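Pumilio homolog 23 (Arabidopsis thaliana, PDB 5WZJ) binds single-stranded RNA sequence-specifically through its Pumilio repeats, recognising an 18S rRNA sequence, and probably regulates the translation and stability of target mRNAs. Local coordinates at residues 66-71 with 101-106; 279-284 with 315-320; 326-331 with 360-365. All blocks are in the same frame, centred on the assembly; numbering follows the deposited sequence.

Contact 1 (66-71 with 101-106). With nucleotides of chain B.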
loop_
_atom_site.group_PDB
_atom_site.type_symbol
_atom_site.label_atom_id
_atom_site.label_comp_id
_atom_site.label_asym_id
_atom_site.label_seq_id
_atom_site.Cartn_x
_atom_site.Cartn_y
_atom_site.Cartn_z
ATOM N N HIS A 66 -15.089 26.440 -7.254
ATOM C CA HIS A 66 -13.729 26.588 -6.749
ATOM C C HIS A 66 -13.655 27.656 -5.659
ATOM O O HIS A 66 -12.932 27.487 -4.672
ATOM C CB HIS A 66 -12.783 26.915 -7.910
ATOM C CG HIS A 66 -12.665 25.812 -8.915
ATOM N ND1 HIS A 66 -11.667 24.858 -8.865
ATOM C CD2 HIS A 66 -13.449 25.479 -9.972
ATOM C CE1 HIS A 66 -11.825 24.005 -9.859
ATOM N NE2 HIS A 66 -12.907 24.349 -10.537
ATOM N N VAL A 67 -14.386 28.762 -5.823
ATOM C CA VAL A 67 -14.414 29.787 -4.781
ATOM C C VAL A 67 -15.060 29.235 -3.518
ATOM O O VAL A 67 -14.573 29.459 -2.404
ATOM C CB VAL A 67 -15.146 31.046 -5.284
ATOM C CG1 VAL A 67 -15.215 32.093 -4.184
ATOM C CG2 VAL A 67 -14.439 31.602 -6.523
ATOM N N LEU A 68 -16.153 28.488 -3.675
ATOM C CA LEU A 68 -16.839 27.931 -2.515
ATOM C C LEU A 68 -15.926 26.982 -1.746
ATOM O O LEU A 68 -15.944 26.967 -0.512
ATOM C CB LEU A 68 -18.130 27.240 -2.968
ATOM C CG LEU A 68 -19.108 26.707 -1.919
ATOM C CD1 LEU A 68 -19.403 27.747 -0.826
ATOM C CD2 LEU A 68 -20.403 26.255 -2.595
ATOM N N GLN A 69 -15.083 26.218 -2.454
ATOM C CA GLN A 69 -14.086 25.388 -1.776
ATOM C C GLN A 69 -13.185 26.233 -0.887
ATOM O O GLN A 69 -12.898 25.864 0.261
ATOM C CB GLN A 69 -13.222 24.638 -2.787
ATOM C CG GLN A 69 -13.901 23.481 -3.488
ATOM C CD GLN A 69 -12.929 22.725 -4.355
ATOM O OE1 GLN A 69 -12.834 22.972 -5.556
ATOM N NE2 GLN A 69 -12.191 21.796 -3.752
ATOM N N THR A 70 -12.693 27.348 -1.427
ATOM C CA THR A 70 -11.852 28.254 -0.657
ATOM C C THR A 70 -12.587 28.766 0.573
ATOM O O THR A 70 -12.023 28.788 1.672
ATOM C CB THR A 70 -11.405 29.424 -1.541
ATOM O OG1 THR A 70 -10.724 28.910 -2.694
ATOM C CG2 THR A 70 -10.470 30.360 -0.768
ATOM N N LEU A 71 -13.855 29.164 0.413
ATOM C CA LEU A 71 -14.629 29.657 1.555
ATOM C C LEU A 71 -14.796 28.583 2.633
ATOM O O LEU A 71 -14.680 28.863 3.833
ATOM C CB LEU A 71 -15.993 30.143 1.079
ATOM C CG LEU A 71 -15.953 31.226 -0.007
ATOM C CD1 LEU A 71 -17.354 31.594 -0.405
ATOM C CD2 LEU A 71 -15.193 32.451 0.487
ATOM N N SER A 101 -18.855 17.804 -6.191
ATOM C CA SER A 101 -18.252 16.794 -5.325
ATOM C C SER A 101 -16.995 17.322 -4.632
ATOM O O SER A 101 -16.689 16.914 -3.503
ATOM C CB SER A 101 -17.939 15.526 -6.125
ATOM O OG SER A 101 -17.097 15.793 -7.235
ATOM N N HIS A 102 -16.249 18.215 -5.285
ATOM C CA HIS A 102 -15.068 18.778 -4.635
ATOM C C HIS A 102 -15.460 19.798 -3.567
ATOM O O HIS A 102 -14.750 19.948 -2.565
ATOM C CB HIS A 102 -14.136 19.386 -5.694
ATOM C CG HIS A 102 -13.714 18.394 -6.735
ATOM N ND1 HIS A 102 -12.586 17.608 -6.603
ATOM C CD2 HIS A 102 -14.303 18.015 -7.898
ATOM C CE1 HIS A 102 -12.499 16.791 -7.640
ATOM N NE2 HIS A 102 -13.527 17.020 -8.441
ATOM N N VAL A 103 -16.586 20.489 -3.762
ATOM C CA VAL A 103 -17.143 21.341 -2.712
ATOM C C VAL A 103 -17.539 20.497 -1.504
ATOM O O VAL A 103 -17.243 20.843 -0.352
ATOM C CB VAL A 103 -18.348 22.135 -3.256
ATOM C CG1 VAL A 103 -19.083 22.828 -2.112
ATOM C CG2 VAL A 103 -17.908 23.149 -4.343
ATOM N N ALA A 104 -18.246 19.390 -1.746
ATOM C CA ALA A 104 -18.624 18.502 -0.648
ATOM C C ALA A 104 -17.390 17.983 0.093
ATOM O O ALA A 104 -17.364 17.941 1.327
ATOM C CB ALA A 104 -19.463 17.339 -1.187
ATOM N N GLU A 105 -16.347 17.599 -0.641
ATOM C CA GLU A 105 -15.151 17.092 0.029
ATOM C C GLU A 105 -14.402 18.198 0.766
ATOM O O GLU A 105 -13.778 17.934 1.804
ATOM C CB GLU A 105 -14.227 16.409 -0.978
ATOM C CG GLU A 105 -14.728 15.050 -1.478
ATOM C CD GLU A 105 -13.642 14.292 -2.244
ATOM O OE1 GLU A 105 -13.727 14.210 -3.484
ATOM O OE2 GLU A 105 -12.694 13.788 -1.607
ATOM N N SER A 106 -14.438 19.435 0.248
ATOM C CA SER A 106 -13.846 20.551 0.984
ATOM C C SER A 106 -14.582 20.780 2.296
ATOM O O SER A 106 -13.960 21.110 3.312
ATOM C CB SER A 106 -13.849 21.829 0.131
ATOM O OG SER A 106 -12.810 21.788 -0.847
ATOM P P G B 11 -14.066 14.631 -14.825
ATOM O OP1 G B 11 -15.215 13.731 -15.087
ATOM O OP2 G B 11 -12.926 14.689 -15.770
ATOM O "O5'" G B 11 -14.717 16.064 -14.659
ATOM C "C5'" G B 11 -13.961 17.263 -14.758
ATOM C "C4'" G B 11 -14.747 18.402 -14.154
ATOM O "O4'" G B 11 -14.488 18.427 -12.723
ATOM C "C3'" G B 11 -14.414 19.799 -14.674
ATOM O "O3'" G B 11 -15.585 20.624 -14.603
ATOM C "C2'" G B 11 -13.419 20.295 -13.644
ATOM O "O2'" G B 11 -13.315 21.701 -13.577
ATOM C "C1'" G B 11 -14.006 19.699 -12.358
ATOM N N9 G B 11 -13.014 19.568 -11.288
ATOM C C8 G B 11 -11.874 18.782 -11.288
ATOM N N7 G B 11 -11.145 18.941 -10.207
ATOM C C5 G B 11 -11.838 19.891 -9.456
ATOM C C6 G B 11 -11.541 20.467 -8.196
ATOM O O6 G B 11 -10.570 20.245 -7.468
ATOM N N1 G B 11 -12.506 21.405 -7.813
ATOM C C2 G B 11 -13.630 21.731 -8.545
ATOM N N2 G B 11 -14.461 22.648 -8.011
ATOM N N3 G B 11 -13.922 21.196 -9.721
ATOM C C4 G B 11 -12.990 20.297 -10.116
ATOM P P G B 10 -10.213 9.444 -13.324
ATOM O OP1 G B 10 -10.132 9.374 -14.794
ATOM O OP2 G B 10 -9.018 9.661 -12.488
ATOM O "O5'" G B 10 -11.218 10.616 -12.921
ATOM C "C5'" G B 10 -12.561 10.652 -13.388
ATOM C "C4'" G B 10 -13.268 11.887 -12.879
ATOM O "O4'" G B 10 -13.357 11.798 -11.428
ATOM C "C3'" G B 10 -12.558 13.213 -13.183
ATOM O "O3'" G B 10 -13.510 14.266 -13.359
ATOM C "C2'" G B 10 -11.790 13.477 -11.900
ATOM O "O2'" G B 10 -11.477 14.833 -11.663
ATOM C "C1'" G B 10 -12.761 12.938 -10.850
ATOM N N9 G B 10 -12.074 12.593 -9.607
ATOM C C8 G B 10 -10.858 11.936 -9.515
ATOM N N7 G B 10 -10.440 11.847 -8.284
ATOM C C5 G B 10 -11.417 12.492 -7.530
ATOM C C6 G B 10 -11.507 12.695 -6.131
ATOM O O6 G B 10 -10.711 12.340 -5.266
ATOM N N1 G B 10 -12.660 13.387 -5.777
ATOM C C2 G B 10 -13.620 13.823 -6.655
ATOM N N2 G B 10 -14.677 14.468 -6.123
ATOM N N3 G B 10 -13.544 13.635 -7.962
ATOM C C4 G B 10 -12.428 12.973 -8.329
#
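Gln-69 and Ser-106 join two helices that run side by side, 2° from parallel with their axes 8.8 Å apart. His-66 comes first: its ring lies against G11 of chain B, the exocyclic N2 sitting over the ring centre and CE1 3.2 Å from the base C2. Leu-68 works on the apolar side, where its side chain and that of Val-103 cross at about a right angle, Leu-68 CD2 lying 3.7 Å from Val-103 CG1. Gln-69 is the polar centre. With CG beside its backbone N (chi1 -73°) and the chain extended, its amide reaches between the helices to the base. Gln-69 NE2 donates to Ser-106 OG at 3.0 Å, the hydroxyl lying in the amide plane and itself bonded to Glu-73, which fixes the flip of the amide and turns OE1 to G11. Gln-69 OE1 accepts from both N1 (2.8 Å) and N2 (3.0 Å) of G11 of chain B. A leucine here would probably leave N1 and N2 of G11 without their acceptor and Ser-106 without its amide donor. From the second helix, His-102 slides its ring between G11 and G10 of chain B, while Glu-105 OE1, its carboxylate also bridged to Arg-154, grips N1 of G10 at 2.7 Å. Base-edge readers alternating with a stacking ring across adjacent repeats are the hallmark of PUF-type RNA recognition, here by Pumilio repeats 1 and 2.

Contact 2 (279-284 with 315-320). With nucleotides of chain B.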
loop_
_atom_site.group_PDB
_atom_site.type_symbol
_atom_site.label_atom_id
_atom_site.label_comp_id
_atom_site.label_asym_id
_atom_site.label_seq_id
_atom_site.Cartn_x
_atom_site.Cartn_y
_atom_site.Cartn_z
ATOM N N GLU A 279 -17.820 -17.596 -8.663
ATOM C CA GLU A 279 -18.000 -17.234 -10.070
ATOM C C GLU A 279 -17.795 -15.750 -10.341
ATOM O O GLU A 279 -17.541 -15.375 -11.490
ATOM C CB GLU A 279 -19.399 -17.637 -10.552
ATOM C CG GLU A 279 -19.525 -19.090 -10.967
ATOM C CD GLU A 279 -20.975 -19.536 -11.133
ATOM O OE1 GLU A 279 -21.886 -18.679 -11.045
ATOM O OE2 GLU A 279 -21.194 -20.751 -11.340
ATOM N N SER A 280 -17.926 -14.894 -9.333
ATOM C CA SER A 280 -17.705 -13.468 -9.521
ATOM C C SER A 280 -16.269 -13.050 -9.231
ATOM O O SER A 280 -15.942 -11.869 -9.388
ATOM C CB SER A 280 -18.665 -12.663 -8.628
ATOM O OG SER A 280 -20.013 -13.051 -8.833
ATOM N N MET A 281 -15.406 -13.992 -8.832
ATOM C CA MET A 281 -14.081 -13.661 -8.302
ATOM C C MET A 281 -13.133 -13.097 -9.356
ATOM O O MET A 281 -12.115 -12.490 -9.000
ATOM C CB MET A 281 -13.452 -14.904 -7.665
ATOM C CG MET A 281 -12.354 -14.590 -6.660
ATOM S SD MET A 281 -13.024 -13.698 -5.229
ATOM C CE MET A 281 -14.060 -14.959 -4.486
ATOM N N LYS A 282 -13.422 -13.303 -10.641
ATOM C CA LYS A 282 -12.575 -12.789 -11.707
ATOM C C LYS A 282 -12.976 -11.391 -12.146
ATOM O O LYS A 282 -12.258 -10.774 -12.945
ATOM C CB LYS A 282 -12.597 -13.742 -12.910
ATOM C CG LYS A 282 -12.106 -15.147 -12.560
ATOM C CD LYS A 282 -12.163 -16.098 -13.754
ATOM C CE LYS A 282 -11.700 -17.499 -13.340
ATOM N NZ LYS A 282 -11.662 -18.457 -14.485
ATOM N N ASP A 283 -14.087 -10.874 -11.635
ATOM C CA ASP A 283 -14.471 -9.499 -11.925
ATOM C C ASP A 283 -13.479 -8.522 -11.296
ATOM O O ASP A 283 -13.026 -8.715 -10.163
ATOM C CB ASP A 283 -15.877 -9.237 -11.394
ATOM C CG ASP A 283 -16.318 -7.822 -11.632
ATOM O OD1 ASP A 283 -16.767 -7.553 -12.758
ATOM O OD2 ASP A 283 -16.201 -6.981 -10.708
ATOM N N ASN A 284 -13.129 -7.463 -12.031
ATOM C CA ASN A 284 -12.119 -6.554 -11.491
ATOM C C ASN A 284 -12.614 -5.832 -10.240
ATOM O O ASN A 284 -11.853 -5.657 -9.282
ATOM C CB ASN A 284 -11.669 -5.529 -12.526
ATOM C CG ASN A 284 -10.642 -4.558 -11.945
ATOM O OD1 ASN A 284 -9.511 -4.947 -11.652
ATOM N ND2 ASN A 284 -11.048 -3.309 -11.726
ATOM N N PHE A 315 -5.412 -22.725 -7.975
ATOM C CA PHE A 315 -4.565 -22.492 -9.139
ATOM C C PHE A 315 -5.340 -21.791 -10.244
ATOM O O PHE A 315 -4.820 -20.862 -10.874
ATOM C CB PHE A 315 -3.951 -23.797 -9.658
ATOM C CG PHE A 315 -3.119 -23.601 -10.899
ATOM C CD1 PHE A 315 -1.937 -22.890 -10.840
ATOM C CD2 PHE A 315 -3.554 -24.070 -12.127
ATOM C CE1 PHE A 315 -1.181 -22.667 -11.975
ATOM C CE2 PHE A 315 -2.796 -23.858 -13.272
ATOM C CZ PHE A 315 -1.602 -23.160 -13.190
ATOM N N GLU A 316 -6.589 -22.206 -10.484
ATOM C CA GLU A 316 -7.400 -21.536 -11.500
ATOM C C GLU A 316 -7.524 -20.045 -11.210
ATOM O O GLU A 316 -7.416 -19.216 -12.123
ATOM C CB GLU A 316 -8.791 -22.165 -11.592
ATOM C CG GLU A 316 -9.666 -21.486 -12.645
ATOM C CD GLU A 316 -11.117 -21.950 -12.621
ATOM O OE1 GLU A 316 -11.399 -23.025 -12.044
ATOM O OE2 GLU A 316 -11.977 -21.227 -13.176
ATOM N N LEU A 317 -7.744 -19.684 -9.940
ATOM C CA LEU A 317 -7.864 -18.272 -9.591
ATOM C C LEU A 317 -6.515 -17.557 -9.670
ATOM O O LEU A 317 -6.457 -16.364 -10.009
ATOM C CB LEU A 317 -8.489 -18.136 -8.196
ATOM C CG LEU A 317 -9.943 -18.630 -8.097
ATOM C CD1 LEU A 317 -10.421 -18.679 -6.654
ATOM C CD2 LEU A 317 -10.903 -17.782 -8.949
ATOM N N SER A 318 -5.423 -18.279 -9.420
ATOM C CA SER A 318 -4.088 -17.688 -9.474
ATOM C C SER A 318 -3.640 -17.354 -10.890
ATOM O O SER A 318 -2.738 -16.528 -11.056
ATOM C CB SER A 318 -3.072 -18.626 -8.829
ATOM O OG SER A 318 -3.348 -18.789 -7.453
ATOM N N VAL A 319 -4.230 -17.968 -11.921
ATOM C CA VAL A 319 -3.848 -17.610 -13.284
ATOM C C VAL A 319 -4.731 -16.520 -13.861
ATOM O O VAL A 319 -4.468 -16.043 -14.975
ATOM C CB VAL A 319 -3.840 -18.835 -14.224
ATOM C CG1 VAL A 319 -2.882 -19.884 -13.703
ATOM C CG2 VAL A 319 -5.235 -19.415 -14.391
ATOM N N ASP A 320 -5.752 -16.083 -13.130
ATOM C CA ASP A 320 -6.604 -15.017 -13.628
ATOM C C ASP A 320 -6.012 -13.650 -13.308
ATOM O O ASP A 320 -5.509 -13.410 -12.203
ATOM C CB ASP A 320 -8.007 -15.126 -13.043
ATOM C CG ASP A 320 -8.892 -13.993 -13.492
ATOM O OD1 ASP A 320 -9.291 -14.018 -14.672
ATOM O OD2 ASP A 320 -9.158 -13.072 -12.683
ATOM P P G B 7 -1.520 -4.759 -15.472
ATOM O OP1 G B 7 -1.581 -4.678 -16.950
ATOM O OP2 G B 7 -0.940 -3.705 -14.610
ATOM O "O5'" G B 7 -3.009 -4.893 -14.918
ATOM C "C5'" G B 7 -3.944 -5.748 -15.549
ATOM C "C4'" G B 7 -5.250 -5.780 -14.794
ATOM O "O4'" G B 7 -5.131 -6.603 -13.604
ATOM C "C3'" G B 7 -5.737 -4.448 -14.255
ATOM O "O3'" G B 7 -6.306 -3.629 -15.259
ATOM C "C2'" G B 7 -6.716 -4.883 -13.170
ATOM O "O2'" G B 7 -7.944 -5.290 -13.748
ATOM C "C1'" G B 7 -6.009 -6.124 -12.606
ATOM N N9 G B 7 -5.232 -5.781 -11.406
ATOM C C8 G B 7 -4.021 -5.129 -11.352
ATOM N N7 G B 7 -3.618 -4.932 -10.131
ATOM C C5 G B 7 -4.619 -5.469 -9.333
ATOM C C6 G B 7 -4.738 -5.547 -7.921
ATOM O O6 G B 7 -3.942 -5.138 -7.075
ATOM N N1 G B 7 -5.907 -6.180 -7.516
ATOM C C2 G B 7 -6.856 -6.661 -8.382
ATOM N N2 G B 7 -7.931 -7.231 -7.819
ATOM N N3 G B 7 -6.762 -6.590 -9.704
ATOM C C4 G B 7 -5.628 -5.988 -10.107
ATOM P P A B 8 -6.155 -2.030 -15.177
ATOM O OP1 A B 8 -6.846 -1.463 -16.360
ATOM O OP2 A B 8 -4.757 -1.657 -14.888
ATOM O "O5'" A B 8 -6.972 -1.690 -13.864
ATOM C "C5'" A B 8 -6.945 -0.396 -13.310
ATOM C "C4'" A B 8 -8.350 0.103 -13.168
ATOM O "O4'" A B 8 -9.037 -0.665 -12.144
ATOM C "C3'" A B 8 -8.494 1.556 -12.746
ATOM O "O3'" A B 8 -8.457 2.413 -13.884
ATOM C "C2'" A B 8 -9.843 1.564 -12.060
ATOM O "O2'" A B 8 -10.841 1.587 -13.073
ATOM C "C1'" A B 8 -9.862 0.178 -11.389
ATOM N N9 A B 8 -9.365 0.147 -9.992
ATOM C C8 A B 8 -8.128 0.468 -9.468
ATOM N N7 A B 8 -8.037 0.279 -8.164
ATOM C C5 A B 8 -9.275 -0.226 -7.802
ATOM C C6 A B 8 -9.832 -0.651 -6.577
ATOM N N6 A B 8 -9.215 -0.636 -5.390
ATOM N N1 A B 8 -11.109 -1.103 -6.602
ATOM C C2 A B 8 -11.786 -1.139 -7.758
ATOM N N3 A B 8 -11.371 -0.765 -8.963
ATOM C C4 A B 8 -10.091 -0.327 -8.919
HETATM O O HOH W 1 -10.683 -11.395 -14.845
HETATM O O HOH W 2 -8.812 -18.519 -14.582
#
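Two equivalent bends of neighbouring Pumilio repeats meet here: the loop leading into helix 284-296 in repeat 5, and the end of helix 314-318 with the loop after it in repeat 6. In the first, a type I beta turn from Ser-280 to Asp-283 brings Lys-282 over the second. Lys-282 does most of the touching. Its chain, fully extended beyond CG, passes at a slant over the carboxylate of Asp-320, with Lys-282 CG 3.5 Å from Asp-320 CG, and carries NZ on to Glu-316. There Lys-282 NZ donates to Glu-316 OE2 in a salt bridge of 3.1 Å, using the lone pair of OE2 that faces away from the other carboxylate oxygen; the two side chains cross at about a right angle. Water 2 ties the same ammonium to the backbone, accepting from NZ and donating to Glu-316 O.

Beneath this polar layer, Met-281 CB meets Leu-317 CD2 at 4.1 Å. The methionine chain then bends away at chi2 and chi3 toward Val-326 and Phe-310, so the pair belongs to the hydrophobic filling between the repeats. Asp-283 caps the helix that follows it, through Phe-286 N, and Asp-320 likewise holds the backbone N of Cys-322 and Ala-323 with OD2. Next to the cap, Asn-284 turns to the RNA, OD1 accepting from the ribose O2' of G7 of chain B at 2.6 Å and ND2 making a weak bond to the ribose O4' of A8 of chain B.

Lys-282 NZ, 5.0 Å from Asp-320 OD1, lies near two carboxylates but bonds to one. The aspartate, occupied with its own helix start, probably adds a longer-range attraction, while the exposed bridge to Glu-316 is likely to be softened by solvent.

Contact 3 (326-331 with 360-365). With nucleotides of chain B.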
loop_
_atom_site.group_PDB
_atom_site.type_symbol
_atom_site.label_atom_id
_atom_site.label_comp_id
_atom_site.label_asym_id
_atom_site.label_seq_id
_atom_site.Cartn_x
_atom_site.Cartn_y
_atom_site.Cartn_z
ATOM N N VAL A 326 -6.657 -11.752 -5.289
ATOM C CA VAL A 326 -7.441 -12.315 -4.194
ATOM C C VAL A 326 -6.706 -13.491 -3.569
ATOM O O VAL A 326 -6.682 -13.646 -2.341
ATOM C CB VAL A 326 -8.841 -12.735 -4.678
ATOM C CG1 VAL A 326 -9.672 -13.232 -3.492
ATOM C CG2 VAL A 326 -9.554 -11.571 -5.366
ATOM N N ILE A 327 -6.104 -14.343 -4.399
ATOM C CA ILE A 327 -5.353 -15.470 -3.859
ATOM C C ILE A 327 -4.171 -14.964 -3.036
ATOM O O ILE A 327 -3.855 -15.512 -1.972
ATOM C CB ILE A 327 -4.916 -16.411 -4.998
ATOM C CG1 ILE A 327 -6.143 -16.976 -5.712
ATOM C CG2 ILE A 327 -4.050 -17.557 -4.458
ATOM C CD1 ILE A 327 -7.183 -17.610 -4.741
ATOM N N GLN A 328 -3.526 -13.886 -3.492
ATOM C CA GLN A 328 -2.434 -13.310 -2.715
ATOM C C GLN A 328 -2.909 -12.868 -1.337
ATOM O O GLN A 328 -2.235 -13.118 -0.327
ATOM C CB GLN A 328 -1.819 -12.132 -3.463
ATOM C CG GLN A 328 -0.946 -12.520 -4.659
ATOM C CD GLN A 328 -0.337 -11.291 -5.308
ATOM O OE1 GLN A 328 0.059 -10.349 -4.616
ATOM N NE2 GLN A 328 -0.282 -11.279 -6.641
ATOM N N ALA A 329 -4.066 -12.202 -1.277
ATOM C CA ALA A 329 -4.634 -11.819 0.015
ATOM C C ALA A 329 -5.010 -13.048 0.833
ATOM O O ALA A 329 -4.761 -13.096 2.043
ATOM C CB ALA A 329 -5.855 -10.909 -0.194
ATOM N N LEU A 330 -5.614 -14.051 0.197
ATOM C CA LEU A 330 -5.972 -15.269 0.925
ATOM C C LEU A 330 -4.739 -15.932 1.531
ATOM O O LEU A 330 -4.725 -16.286 2.716
ATOM C CB LEU A 330 -6.686 -16.247 -0.002
ATOM C CG LEU A 330 -7.092 -17.586 0.628
ATOM C CD1 LEU A 330 -8.416 -17.475 1.381
ATOM C CD2 LEU A 330 -7.210 -18.618 -0.458
ATOM N N ILE A 331 -3.705 -16.132 0.717
ATOM C CA ILE A 331 -2.470 -16.754 1.193
ATOM C C ILE A 331 -1.907 -15.980 2.380
ATOM O O ILE A 331 -1.588 -16.555 3.431
ATOM C CB ILE A 331 -1.444 -16.846 0.048
ATOM C CG1 ILE A 331 -1.912 -17.816 -1.042
ATOM C CG2 ILE A 331 -0.080 -17.287 0.589
ATOM C CD1 ILE A 331 -1.069 -17.740 -2.312
ATOM N N SER A 360 4.028 -13.880 -10.246
ATOM C CA SER A 360 5.034 -14.112 -9.212
ATOM C C SER A 360 4.602 -13.617 -7.828
ATOM O O SER A 360 5.145 -14.080 -6.826
ATOM C CB SER A 360 6.359 -13.449 -9.616
ATOM O OG SER A 360 6.205 -12.061 -9.867
ATOM N N GLY A 361 3.644 -12.694 -7.742
ATOM C CA GLY A 361 3.161 -12.278 -6.434
ATOM C C GLY A 361 2.472 -13.397 -5.673
ATOM O O GLY A 361 2.512 -13.434 -4.439
ATOM N N VAL A 362 1.837 -14.326 -6.388
ATOM C CA VAL A 362 1.253 -15.490 -5.722
ATOM C C VAL A 362 2.355 -16.321 -5.083
ATOM O O VAL A 362 2.254 -16.743 -3.925
ATOM C CB VAL A 362 0.425 -16.333 -6.712
ATOM C CG1 VAL A 362 -0.125 -17.581 -6.014
ATOM C CG2 VAL A 362 -0.702 -15.505 -7.326
ATOM N N VAL A 363 3.428 -16.568 -5.840
ATOM C CA VAL A 363 4.566 -17.325 -5.322
ATOM C C VAL A 363 5.175 -16.609 -4.126
ATOM O O VAL A 363 5.426 -17.217 -3.079
ATOM C CB VAL A 363 5.606 -17.551 -6.439
ATOM C CG1 VAL A 363 6.833 -18.260 -5.884
ATOM C CG2 VAL A 363 4.997 -18.369 -7.563
ATOM N N ALA A 364 5.418 -15.301 -4.265
ATOM C CA ALA A 364 5.967 -14.514 -3.163
ATOM C C ALA A 364 5.099 -14.612 -1.914
ATOM O O ALA A 364 5.611 -14.728 -0.798
ATOM C CB ALA A 364 6.100 -13.045 -3.589
ATOM N N SER A 365 3.776 -14.546 -2.078
ATOM C CA SER A 365 2.909 -14.602 -0.908
ATOM C C SER A 365 3.013 -15.949 -0.211
ATOM O O SER A 365 3.039 -16.013 1.022
ATOM C CB SER A 365 1.455 -14.315 -1.306
ATOM O OG SER A 365 1.330 -13.011 -1.851
ATOM P P U B 5 4.237 -1.890 -7.866
ATOM O OP1 U B 5 4.887 -1.316 -9.067
ATOM O OP2 U B 5 2.926 -1.401 -7.372
ATOM O "O5'" U B 5 4.114 -3.466 -8.065
ATOM C "C5'" U B 5 5.241 -4.233 -8.467
ATOM C "C4'" U B 5 4.821 -5.556 -9.054
ATOM O "O4'" U B 5 4.256 -6.384 -8.002
ATOM C "C3'" U B 5 3.754 -5.463 -10.139
ATOM O "O3'" U B 5 3.948 -6.533 -11.050
ATOM C "C2'" U B 5 2.463 -5.700 -9.356
ATOM O "O2'" U B 5 1.385 -6.174 -10.133
ATOM C "C1'" U B 5 2.921 -6.731 -8.329
ATOM N N1 U B 5 2.149 -6.736 -7.078
ATOM C C2 U B 5 1.621 -7.947 -6.677
ATOM O O2 U B 5 1.752 -8.964 -7.328
ATOM N N3 U B 5 0.923 -7.926 -5.498
ATOM C C4 U B 5 0.713 -6.829 -4.692
ATOM O O4 U B 5 0.065 -6.982 -3.662
ATOM C C5 U B 5 1.297 -5.609 -5.161
ATOM C C6 U B 5 1.989 -5.600 -6.313
ATOM P P U B 6 4.406 -6.270 -12.561
ATOM O OP1 U B 6 5.108 -7.502 -12.998
ATOM O OP2 U B 6 5.077 -4.962 -12.665
ATOM O "O5'" U B 6 3.018 -6.143 -13.330
ATOM C "C5'" U B 6 2.844 -6.589 -14.667
ATOM C "C4'" U B 6 1.432 -7.072 -14.883
ATOM O "O4'" U B 6 1.282 -8.368 -14.242
ATOM C "C3'" U B 6 0.350 -6.167 -14.281
ATOM O "O3'" U B 6 -0.812 -6.163 -15.114
ATOM C "C2'" U B 6 0.034 -6.847 -12.948
ATOM O "O2'" U B 6 -1.265 -6.595 -12.456
ATOM C "C1'" U B 6 0.220 -8.322 -13.300
ATOM N N1 U B 6 0.585 -9.191 -12.166
ATOM C C2 U B 6 -0.360 -10.099 -11.714
ATOM O O2 U B 6 -1.480 -10.189 -12.204
ATOM N N3 U B 6 0.046 -10.894 -10.667
ATOM C C4 U B 6 1.283 -10.885 -10.049
ATOM O O4 U B 6 1.513 -11.669 -9.120
ATOM C C5 U B 6 2.206 -9.923 -10.579
ATOM C C6 U B 6 1.836 -9.123 -11.589
#
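Helices 326-331 and 360-365 run almost exactly parallel, 3° apart in direction with axes separated by 8.9 Å, and Gln-328 stands level with Val-362 at a CA to CA distance of 5.2 Å. Gly-361 allows the close fit beside Gln-328: the amide carbon CD lies 3.5 Å from Gly-361 C, and a beta carbon at that position would run into both Gln-328 NE2 and O2 of U5 of chain B. With CG beside its backbone N (chi1 -74°) and the chain extended beyond it, Gln-328 passes over Gly-361 to meet the uracil. Gln-328 OE1 accepts a hydrogen bond from N3 of U5 of chain B, 2.7 Å long and almost straight at 172°, while NE2 returns a bond to U5 O2 at 3.2 Å, so the amide matches the donor and acceptor of the base edge. Gly-361 N, meanwhile, donates to O4 of U6 of chain B at 2.7 Å.

Away from the RNA the interface turns apolar. The side chains of Ile-331 and Val-362 cross at about a right angle, Ile-331 CD1 lying 3.8 Å from Val-362 CG1, and Ile-331 CG2 rests on the backbone carbonyl of Ser-365. The hydroxyl of Ser-365 lies against Gln-328 CB and CG but bonds within its own helix, to Gly-361 O, which it and the Ser-365 N reach from opposite faces of the carbonyl plane. Parallel packing of the inner helices is characteristic of the PUF superhelix, and a glutamine meeting the Watson-Crick edge of a uracil is one of its known ways of reading a base.

The three contacts follow one another along a single curved array of repeats and the RNA strand of chain B, which runs the opposite way: contact 1 holds G10 and G11, contact 2 reaches G7 and weakly A8, and contact 3 reads U5 and U6. Contacts 2 and 3 are neighbours, their centres 12 Å apart, and share a core in which Leu-317 CB meets Ile-327 CG1 at 3.6 Å and Met-281 SD lies 3.8 Å from Val-326 CG1. Contact 1 stands well apart, its centre 40 Å from that of contact 2 and 41 Å from that of contact 3. Contacts 1 and 3 read base edges, whereas contact 2 touches ribose.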